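Local coordinates for protein carboxypeptidase D (Drosophila melanogaster, PDB 3MN8) that removes C-terminal arginine and lysine residues from peptides and proteins, using a catalytic zinc ion, in the processing of growth factors, peptide hormones and neuropeptides, at residues I351-V356 against P365-K370; N215-A220 against T303-C308; I171-D176 against S193-T198. All coordinates share one frame; numbering follows the deposited sequence.

Contact 1: I351-V356 against P365-K370; sequences IADANV and PMRTSK
Val356 and Met366 form an antiparallel hydrogen-bonded pair, with Val356 N to Met366 O at 3.0 Å and Met366 N returning to Val356 O, while Asn355 and Arg367 make the adjacent non-hydrogen-bonded pair. Backbone bonds continue past this short ladder, Thr368 N to Ala354 O and Asp353 N to Thr368 O, and the Thr368 hydroxyl adds two more. Thr368 OG1 sits between the backbone N and the carbonyl carbon (chi1 67°) and donates to Ile351 O at 2.6 Å, in the carbonyl plane on a lone pair; OG1 in turn accepts from Ala354 N at 3.0 Å. The methyl CG2 of Thr368 lies 3.8 Å from Ala354 CB, beside Val343. This is a beta hairpin of the transthyretin-like domain that follows the catalytic domain, with strand 366-367 at the edge of its four-stranded antiparallel sheet. Arg367, on the same face as Asn355, extends to the loop residue Asp353, whose OD2 forms a salt bridge with Arg367 NE at 2.7 Å. The carboxylate and guanidinium planes stand 86° apart: the arginine presents its edge, and the oxygen is met from above the carboxylate plane. Asn355 and Pro365 lie side by side, with Asn355 ND2 3.6 Å from Pro365 CB.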
loop_
_atom_site.group_PDB
_atom_site.type_symbol
_atom_site.label_atom_id
_atom_site.label_comp_id
_atom_site.label_asym_id
_atom_site.label_seq_id
_atom_site.Cartn_x
_atom_site.Cartn_y
_atom_site.Cartn_z
ATOM N N ILE A 351 -20.608 -13.095 -9.353
ATOM C CA ILE A 351 -21.401 -12.298 -8.428
ATOM C C ILE A 351 -20.547 -11.194 -7.804
ATOM O O ILE A 351 -19.550 -11.460 -7.117
ATOM C CB ILE A 351 -22.012 -13.145 -7.303
ATOM C CG1 ILE A 351 -22.674 -14.405 -7.866
ATOM C CG2 ILE A 351 -23.015 -12.320 -6.527
ATOM C CD1 ILE A 351 -23.147 -15.380 -6.792
ATOM N N ALA A 352 -20.944 -9.952 -8.040
ATOM C CA ALA A 352 -20.195 -8.811 -7.549
ATOM C C ALA A 352 -20.680 -8.470 -6.158
ATOM O O ALA A 352 -21.831 -8.733 -5.819
ATOM C CB ALA A 352 -20.374 -7.641 -8.475
ATOM N N ASP A 353 -19.799 -7.902 -5.346
ATOM C CA ASP A 353 -20.152 -7.555 -3.967
ATOM C C ASP A 353 -20.576 -8.731 -3.083
ATOM O O ASP A 353 -21.218 -8.547 -2.053
ATOM C CB ASP A 353 -21.234 -6.481 -3.950
ATOM C CG ASP A 353 -20.675 -5.111 -3.621
ATOM O OD1 ASP A 353 -20.755 -4.713 -2.443
ATOM O OD2 ASP A 353 -20.143 -4.438 -4.529
ATOM N N ALA A 354 -20.219 -9.943 -3.490
ATOM C CA ALA A 354 -20.401 -11.092 -2.622
ATOM C C ALA A 354 -19.459 -10.969 -1.431
ATOM O O ALA A 354 -18.474 -10.224 -1.481
ATOM C CB ALA A 354 -20.138 -12.382 -3.378
ATOM N N ASN A 355 -19.768 -11.692 -0.359
ATOM C CA ASN A 355 -18.890 -11.737 0.801
ATOM C C ASN A 355 -18.232 -13.096 0.971
ATOM O O ASN A 355 -18.879 -14.139 0.853
ATOM C CB ASN A 355 -19.641 -11.346 2.074
ATOM C CG ASN A 355 -19.798 -9.845 2.218
ATOM O OD1 ASN A 355 -20.915 -9.333 2.317
ATOM N ND2 ASN A 355 -18.677 -9.127 2.226
ATOM N N VAL A 356 -16.936 -13.076 1.242
ATOM C CA VAL A 356 -16.173 -14.294 1.473
ATOM C C VAL A 356 -15.609 -14.297 2.895
ATOM O O VAL A 356 -14.765 -13.459 3.243
ATOM C CB VAL A 356 -15.033 -14.453 0.435
ATOM C CG1 VAL A 356 -14.110 -15.605 0.816
ATOM C CG2 VAL A 356 -15.614 -14.647 -0.978
ATOM N N PRO A 365 -14.684 -9.656 6.224
ATOM C CA PRO A 365 -15.012 -10.329 4.967
ATOM C C PRO A 365 -14.370 -9.614 3.788
ATOM O O PRO A 365 -14.080 -8.416 3.869
ATOM C CB PRO A 365 -16.534 -10.181 4.868
ATOM C CG PRO A 365 -16.978 -9.489 6.110
ATOM C CD PRO A 365 -15.794 -8.829 6.712
ATOM N N MET A 366 -14.149 -10.344 2.702
ATOM C CA MET A 366 -13.697 -9.729 1.463
ATOM C C MET A 366 -14.913 -9.535 0.606
ATOM O O MET A 366 -15.767 -10.406 0.557
ATOM C CB MET A 366 -12.718 -10.631 0.724
ATOM C CG MET A 366 -11.351 -10.751 1.379
ATOM S SD MET A 366 -10.511 -9.168 1.525
ATOM C CE MET A 366 -10.693 -8.859 3.288
ATOM N N ARG A 367 -14.987 -8.395 -0.066
ATOM C CA ARG A 367 -16.093 -8.107 -0.968
ATOM C C ARG A 367 -15.635 -8.350 -2.404
ATOM O O ARG A 367 -14.655 -7.757 -2.851
ATOM C CB ARG A 367 -16.549 -6.658 -0.753
ATOM C CG ARG A 367 -17.655 -6.193 -1.648
ATOM C CD ARG A 367 -17.074 -5.341 -2.753
ATOM N NE ARG A 367 -17.900 -4.169 -2.971
ATOM C CZ ARG A 367 -17.559 -2.902 -2.748
ATOM N NH1 ARG A 367 -16.353 -2.559 -2.309
ATOM N NH2 ARG A 367 -18.459 -1.962 -2.996
ATOM N N THR A 368 -16.306 -9.244 -3.125
ATOM C CA THR A 368 -15.845 -9.561 -4.477
ATOM C C THR A 368 -15.942 -8.372 -5.421
ATOM O O THR A 368 -16.780 -7.472 -5.244
ATOM C CB THR A 368 -16.590 -10.742 -5.119
ATOM O OG1 THR A 368 -17.956 -10.383 -5.344
ATOM C CG2 THR A 368 -16.504 -11.987 -4.233
ATOM N N SER A 369 -15.072 -8.386 -6.427
ATOM C CA SER A 369 -15.039 -7.368 -7.464
ATOM C C SER A 369 -16.213 -7.547 -8.433
ATOM O O SER A 369 -17.002 -8.489 -8.314
ATOM C CB SER A 369 -13.723 -7.470 -8.232
ATOM O OG SER A 369 -13.760 -8.569 -9.130
ATOM N N LYS A 370 -16.330 -6.637 -9.395
ATOM C CA LYS A 370 -17.370 -6.741 -10.413
ATOM C C LYS A 370 -17.301 -8.068 -11.150
ATOM O O LYS A 370 -18.308 -8.550 -11.651
ATOM C CB LYS A 370 -17.284 -5.566 -11.399
ATOM C CG LYS A 370 -17.670 -4.228 -10.770
ATOM C CD LYS A 370 -17.171 -3.020 -11.561
ATOM C CE LYS A 370 -17.505 -1.723 -10.806
ATOM N NZ LYS A 370 -17.353 -0.495 -11.640
#

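Contact 2: N215-A220 against T303-C308. With ZN (zinc ion), chain F; GEM ((2-guanidinoethylmercapto)succinic acid), chain G.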
loop_
_atom_site.group_PDB
_atom_site.type_symbol
_atom_site.label_atom_id
_atom_site.label_comp_id
_atom_site.label_asym_id
_atom_site.label_seq_id
_atom_site.Cartn_x
_atom_site.Cartn_y
_atom_site.Cartn_z
ATOM N N ASN A 215 2.033 2.981 2.789
ATOM C CA ASN A 215 2.409 4.384 2.629
ATOM C C ASN A 215 3.595 4.808 3.523
ATOM O O ASN A 215 3.752 4.342 4.663
ATOM C CB ASN A 215 1.201 5.353 2.642
ATOM C CG ASN A 215 0.675 5.633 4.021
ATOM O OD1 ASN A 215 0.794 6.755 4.512
ATOM N ND2 ASN A 215 0.071 4.628 4.657
ATOM N N PHE A 216 4.452 5.661 2.962
ATOM C CA PHE A 216 5.767 5.880 3.516
ATOM C C PHE A 216 5.878 7.229 4.177
ATOM O O PHE A 216 5.405 8.241 3.659
ATOM C CB PHE A 216 6.822 5.709 2.428
ATOM C CG PHE A 216 6.761 4.374 1.760
ATOM C CD1 PHE A 216 5.971 4.174 0.643
ATOM C CD2 PHE A 216 7.465 3.300 2.277
ATOM C CE1 PHE A 216 5.900 2.930 0.045
ATOM C CE2 PHE A 216 7.390 2.047 1.678
ATOM C CZ PHE A 216 6.612 1.865 0.567
ATOM N N HIS A 217 6.523 7.220 5.333
ATOM C CA HIS A 217 6.693 8.399 6.139
ATOM C C HIS A 217 8.138 8.461 6.596
ATOM O O HIS A 217 8.901 7.520 6.391
ATOM C CB HIS A 217 5.769 8.329 7.357
ATOM C CG HIS A 217 4.314 8.397 7.015
ATOM N ND1 HIS A 217 3.558 9.532 7.208
ATOM C CD2 HIS A 217 3.477 7.474 6.478
ATOM C CE1 HIS A 217 2.317 9.306 6.817
ATOM N NE2 HIS A 217 2.242 8.065 6.367
ATOM N N GLY A 218 8.505 9.569 7.224
ATOM C CA GLY A 218 9.843 9.724 7.751
ATOM C C GLY A 218 9.736 10.247 9.160
ATOM O O GLY A 218 8.672 10.716 9.571
ATOM N N GLY A 219 10.825 10.157 9.905
ATOM C CA GLY A 219 10.831 10.634 11.271
ATOM C C GLY A 219 11.329 9.516 12.149
ATOM O O GLY A 219 11.878 9.735 13.233
ATOM N N ALA A 220 11.151 8.297 11.662
ATOM C CA ALA A 220 11.597 7.141 12.413
ATOM C C ALA A 220 11.806 5.999 11.444
ATOM O O ALA A 220 11.586 6.159 10.250
ATOM C CB ALA A 220 10.576 6.776 13.493
ATOM N N THR A 303 1.819 1.303 7.349
ATOM C CA THR A 303 2.493 2.596 7.413
ATOM C C THR A 303 3.980 2.318 7.604
ATOM O O THR A 303 4.372 1.648 8.557
ATOM C CB THR A 303 1.995 3.466 8.601
ATOM O OG1 THR A 303 0.563 3.493 8.633
ATOM C CG2 THR A 303 2.518 4.896 8.490
ATOM N N ILE A 304 4.815 2.819 6.703
ATOM C CA ILE A 304 6.242 2.555 6.829
ATOM C C ILE A 304 7.116 3.805 6.953
ATOM O O ILE A 304 7.097 4.701 6.092
ATOM C CB ILE A 304 6.755 1.659 5.709
ATOM C CG1 ILE A 304 6.073 0.301 5.792
ATOM C CG2 ILE A 304 8.264 1.493 5.828
ATOM C CD1 ILE A 304 6.192 -0.498 4.536
ATOM N N GLU A 305 7.879 3.836 8.045
ATOM C CA GLU A 305 8.778 4.939 8.351
ATOM C C GLU A 305 10.175 4.568 7.859
ATOM O O GLU A 305 10.723 3.540 8.255
ATOM C CB GLU A 305 8.786 5.197 9.866
ATOM C CG GLU A 305 7.414 5.530 10.483
ATOM C CD GLU A 305 6.981 6.965 10.216
ATOM O OE1 GLU A 305 5.888 7.356 10.669
ATOM O OE2 GLU A 305 7.733 7.703 9.546
ATOM N N LEU A 306 10.756 5.406 7.007
ATOM C CA LEU A 306 11.997 5.042 6.315
ATOM C C LEU A 306 13.276 5.592 6.942
ATOM O O LEU A 306 14.282 4.886 7.029
ATOM C CB LEU A 306 11.929 5.446 4.837
ATOM C CG LEU A 306 10.790 4.751 4.106
ATOM C CD1 LEU A 306 10.546 5.356 2.742
ATOM C CD2 LEU A 306 11.087 3.275 3.998
ATOM N N SER A 307 13.243 6.847 7.374
ATOM C CA SER A 307 14.439 7.476 7.910
ATOM C C SER A 307 14.154 8.202 9.209
ATOM O O SER A 307 13.008 8.573 9.492
ATOM C CB SER A 307 15.020 8.455 6.896
ATOM O OG SER A 307 14.005 9.311 6.388
ATOM N N CYS A 308 15.206 8.386 10.001
ATOM C CA CYS A 308 15.150 9.229 11.181
ATOM C C CYS A 308 15.060 10.676 10.746
ATOM O O CYS A 308 14.301 11.464 11.313
ATOM C CB CYS A 308 16.395 9.024 12.044
ATOM S SG CYS A 308 16.382 7.477 12.958
HETATM ZN ZN ZN F . 4.488 11.206 8.143
HETATM C C8 GEM G . 2.466 9.234 12.091
HETATM S S7 GEM G . 1.804 7.962 11.053
HETATM C C6 GEM G . 2.658 6.548 11.688
HETATM C C5 GEM G . 2.507 6.365 13.197
HETATM N N3 GEM G . 1.127 5.986 13.457
HETATM C C1 GEM G . 0.532 5.898 14.642
HETATM N N4 GEM G . -0.743 5.537 14.726
HETATM N N2 GEM G . 1.210 6.176 15.750
HETATM C C9 GEM G . 1.654 10.478 11.846
HETATM O O14 GEM G . 0.787 10.448 10.944
HETATM O O15 GEM G . 1.862 11.488 12.551
HETATM C C10 GEM G . 3.969 9.476 11.874
HETATM C C11 GEM G . 4.385 10.081 10.539
HETATM O O12 GEM G . 5.320 9.519 9.917
HETATM O O13 GEM G . 3.822 11.124 10.120
#
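His217 and Glu305 are paired on neighbouring parallel strands, 212-217 and 300-305, of the central mixed sheet. The tightly packed side is that of Phe216, Ile304 and Leu306. The Phe216 ring lies beside Ile304, Phe216 CD2 3.9 Å from Ile304 CB, while the Leu306 side chain crosses that of Phe216 obliquely, Leu306 CD1 reaching the same CD2 at 3.7 Å. The strands are joined by backbone bonds, that from Ile304 N to Asn215 O (2.8 Å) nearly straight. On the ligand-pocket side His217 turns CG away from its carbonyl carbon (chi1 -67°), carrying ND1 to the zinc at 2.1 Å. His217 NE2 donates to Asn215 OD1 at 2.7 Å, from above the amide carbonyl plane, so that a second-shell asparagine fixes the ring's rotation. Thr303 CG2 lies 3.4 Å from His217 CD2, and the inhibitor sulfur S7 sits over one face of the imidazole. The looser part is the loop end, where Gly219 N still reaches Ser307 O at 2.7 Å but Gly219 is partly exposed and Cys308 exposed. With zinc ligands His101 and Glu104, and Glu305 as predicted proton donor/acceptor, this is the active site at the C-terminal ends of parallel strands in an M14 metallocarboxypeptidase sheet.

Contact 3: I171-D176 against S193-T198. With GEM ((2-guanidinoethylmercapto)succinic acid), chain G.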
loop_
_atom_site.group_PDB
_atom_site.type_symbol
_atom_site.label_atom_id
_atom_site.label_comp_id
_atom_site.label_asym_id
_atom_site.label_seq_id
_atom_site.Cartn_x
_atom_site.Cartn_y
_atom_site.Cartn_z
ATOM N N ILE A 171 -3.390 21.658 6.805
ATOM C CA ILE A 171 -3.997 20.550 7.541
ATOM C C ILE A 171 -3.268 19.245 7.267
ATOM O O ILE A 171 -2.735 19.035 6.174
ATOM C CB ILE A 171 -5.539 20.396 7.342
ATOM C CG1 ILE A 171 -5.864 19.540 6.120
ATOM C CG2 ILE A 171 -6.236 21.763 7.320
ATOM C CD1 ILE A 171 -6.032 18.058 6.429
ATOM N N ASP A 172 -3.244 18.389 8.289
ATOM C CA ASP A 172 -2.511 17.126 8.259
ATOM C C ASP A 172 -3.335 16.047 7.554
ATOM O O ASP A 172 -4.301 15.516 8.112
ATOM C CB ASP A 172 -2.127 16.699 9.688
ATOM C CG ASP A 172 -1.222 15.464 9.724
ATOM O OD1 ASP A 172 -1.315 14.606 8.801
ATOM O OD2 ASP A 172 -0.422 15.358 10.690
ATOM N N LEU A 173 -2.947 15.732 6.321
ATOM C CA LEU A 173 -3.705 14.796 5.511
ATOM C C LEU A 173 -3.856 13.440 6.204
ATOM O O LEU A 173 -4.801 12.700 5.929
ATOM C CB LEU A 173 -3.068 14.657 4.128
ATOM C CG LEU A 173 -3.099 15.934 3.281
ATOM C CD1 LEU A 173 -2.308 15.757 1.988
ATOM C CD2 LEU A 173 -4.542 16.367 2.997
ATOM N N ASN A 174 -2.943 13.120 7.117
ATOM C CA ASN A 174 -3.040 11.858 7.830
ATOM C C ASN A 174 -3.933 12.015 9.032
ATOM O O ASN A 174 -3.900 11.189 9.945
ATOM C CB ASN A 174 -1.675 11.339 8.260
ATOM C CG ASN A 174 -1.625 9.820 8.346
ATOM O OD1 ASN A 174 -2.469 9.115 7.776
ATOM N ND2 ASN A 174 -0.618 9.308 9.046
ATOM N N ARG A 175 -4.712 13.095 9.049
ATOM C CA ARG A 175 -5.838 13.209 9.981
ATOM C C ARG A 175 -7.147 13.473 9.247
ATOM O O ARG A 175 -8.193 13.624 9.866
ATOM C CB ARG A 175 -5.622 14.313 11.008
ATOM C CG ARG A 175 -4.328 14.197 11.749
ATOM C CD ARG A 175 -4.121 12.818 12.366
ATOM N NE ARG A 175 -2.985 12.878 13.265
ATOM C CZ ARG A 175 -1.768 12.389 13.051
ATOM N NH1 ARG A 175 -0.848 12.570 13.982
ATOM N NH2 ARG A 175 -1.464 11.714 11.957
ATOM N N ASP A 176 -7.088 13.511 7.921
ATOM C CA ASP A 176 -8.200 14.048 7.143
ATOM C C ASP A 176 -9.114 12.996 6.508
ATOM O O ASP A 176 -10.114 13.340 5.878
ATOM C CB ASP A 176 -7.667 14.996 6.071
ATOM C CG ASP A 176 -8.728 15.925 5.543
ATOM O OD1 ASP A 176 -9.582 16.349 6.343
ATOM O OD2 ASP A 176 -8.703 16.234 4.333
ATOM N N SER A 193 -15.692 16.850 1.044
ATOM C CA SER A 193 -15.344 18.198 1.471
ATOM C C SER A 193 -14.129 18.199 2.397
ATOM O O SER A 193 -13.994 19.067 3.255
ATOM C CB SER A 193 -16.518 18.924 2.115
ATOM O OG SER A 193 -16.286 20.329 2.092
ATOM N N ARG A 194 -13.253 17.215 2.223
ATOM C CA ARG A 194 -11.977 17.202 2.917
ATOM C C ARG A 194 -10.996 17.995 2.074
ATOM O O ARG A 194 -11.394 18.823 1.247
ATOM C CB ARG A 194 -11.459 15.776 3.033
ATOM C CG ARG A 194 -12.535 14.756 3.123
ATOM C CD ARG A 194 -12.539 14.128 4.491
ATOM N NE ARG A 194 -13.560 13.092 4.620
ATOM C CZ ARG A 194 -13.949 12.600 5.789
ATOM N NH1 ARG A 194 -13.393 13.053 6.904
ATOM N NH2 ARG A 194 -14.891 11.666 5.845
ATOM N N GLN A 195 -9.709 17.720 2.265
ATOM C CA GLN A 195 -8.694 18.276 1.392
ATOM C C GLN A 195 -8.731 17.562 0.041
ATOM O O GLN A 195 -8.951 16.350 -0.039
ATOM C CB GLN A 195 -7.307 18.182 2.019
ATOM C CG GLN A 195 -7.204 18.861 3.373
ATOM C CD GLN A 195 -7.572 20.340 3.343
ATOM O OE1 GLN A 195 -7.009 21.120 2.575
ATOM N NE2 GLN A 195 -8.502 20.733 4.205
ATOM N N PRO A 196 -8.521 18.335 -1.033
ATOM C CA PRO A 196 -8.526 17.856 -2.414
ATOM C C PRO A 196 -7.783 16.540 -2.461
ATOM O O PRO A 196 -8.233 15.568 -3.050
ATOM C CB PRO A 196 -7.693 18.911 -3.147
ATOM C CG PRO A 196 -7.859 20.136 -2.365
ATOM C CD PRO A 196 -8.033 19.719 -0.931
ATOM N N GLU A 197 -6.630 16.526 -1.810
ATOM C CA GLU A 197 -5.706 15.417 -1.922
ATOM C C GLU A 197 -6.316 14.189 -1.284
ATOM O O GLU A 197 -6.223 13.093 -1.817
ATOM C CB GLU A 197 -4.369 15.778 -1.256
ATOM C CG GLU A 197 -3.597 16.925 -1.935
ATOM C CD GLU A 197 -3.990 18.303 -1.414
ATOM O OE1 GLU A 197 -3.428 19.311 -1.921
ATOM O OE2 GLU A 197 -4.847 18.368 -0.496
ATOM N N THR A 198 -6.950 14.394 -0.139
ATOM C CA THR A 198 -7.618 13.321 0.572
ATOM C C THR A 198 -8.732 12.772 -0.313
ATOM O O THR A 198 -8.764 11.582 -0.630
ATOM C CB THR A 198 -8.235 13.839 1.880
ATOM O OG1 THR A 198 -7.302 14.691 2.572
ATOM C CG2 THR A 198 -8.665 12.674 2.766
HETATM C C8 GEM G . 2.466 9.234 12.091
HETATM S S7 GEM G . 1.804 7.962 11.053
HETATM C C6 GEM G . 2.658 6.548 11.688
HETATM C C5 GEM G . 2.507 6.365 13.197
HETATM N N3 GEM G . 1.127 5.986 13.457
HETATM C C1 GEM G . 0.532 5.898 14.642
HETATM N N4 GEM G . -0.743 5.537 14.726
HETATM N N2 GEM G . 1.210 6.176 15.750
HETATM C C9 GEM G . 1.654 10.478 11.846
HETATM O O14 GEM G . 0.787 10.448 10.944
HETATM O O15 GEM G . 1.862 11.488 12.551
HETATM C C10 GEM G . 3.969 9.476 11.874
HETATM C C11 GEM G . 4.385 10.081 10.539
HETATM O O12 GEM G . 5.320 9.519 9.917
HETATM O O13 GEM G . 3.822 11.124 10.120
HETATM O O HOH W 1 -9.931 18.815 5.999
#
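Asp176 reaches from the 171-176 loop to the start of helix 196-205 and binds it through one carboxylate oxygen, linking a ligand-pocket loop of the M14 carboxypeptidase fold to a helix N-terminus whose N-cap residue is Gln195. Asp176 OD2 takes two bonds: Gln195 N arrives on its syn lone pair at 2.7 Å, almost straight (170°), and Thr198 OG1 donates from the anti side, also at 2.7 Å. The carboxylate gets there because CG swings opposite the backbone N (chi1 -161°), and the nearby helix start would probably stabilise its negative charge. An alanine in place of Asp176 would lose the one oxygen that accepts both bonds and is likely to leave Gln195 N and the Thr198 hydroxyl without their mate, weakening the tie between loop and helix. Beside this polar grip, Leu173 slides past Thr198 and sets CD1 3.8 Å from Glu197 CB. The loop is shaped by an Asx turn, Asp172 OD1 accepting from Asn174 N, with His101, a zinc ligand, as a further partner of that oxygen. On its far side the loop holds the inhibitor's carboxylate: Asn174 ND2 donates to O14 at 2.6 Å and Arg175 NH2 to the same O14 at 2.8 Å. Gln195 OE1 accepts from Asn167 ND2, while a water donates to Asp176 OD1 and accepts from Gln195 NE2 at 3.0 Å.

Along the chain, contact 3 comes first, contact 2 follows and contact 1 closes the series. Contacts 2 and 3 belong to the catalytic domain, their centres about 19 Å apart; strand 212-217 of contact 2 is the next element after helix 196-205 of contact 3, and the two contacts meet where Asn174 packs against His217. Both touch the same inhibitor, one at the zinc-bound carboxylate, the other at its second carboxylate, lining one active site from the C-terminal ends of sheet strands and from a loop. Contact 1 lies in the transthyretin-like domain, its centre about 33 Å from that of contact 2 and 29 Å from that of contact 3. The two domains form one carboxypeptidase unit, the first of three in the whole protein.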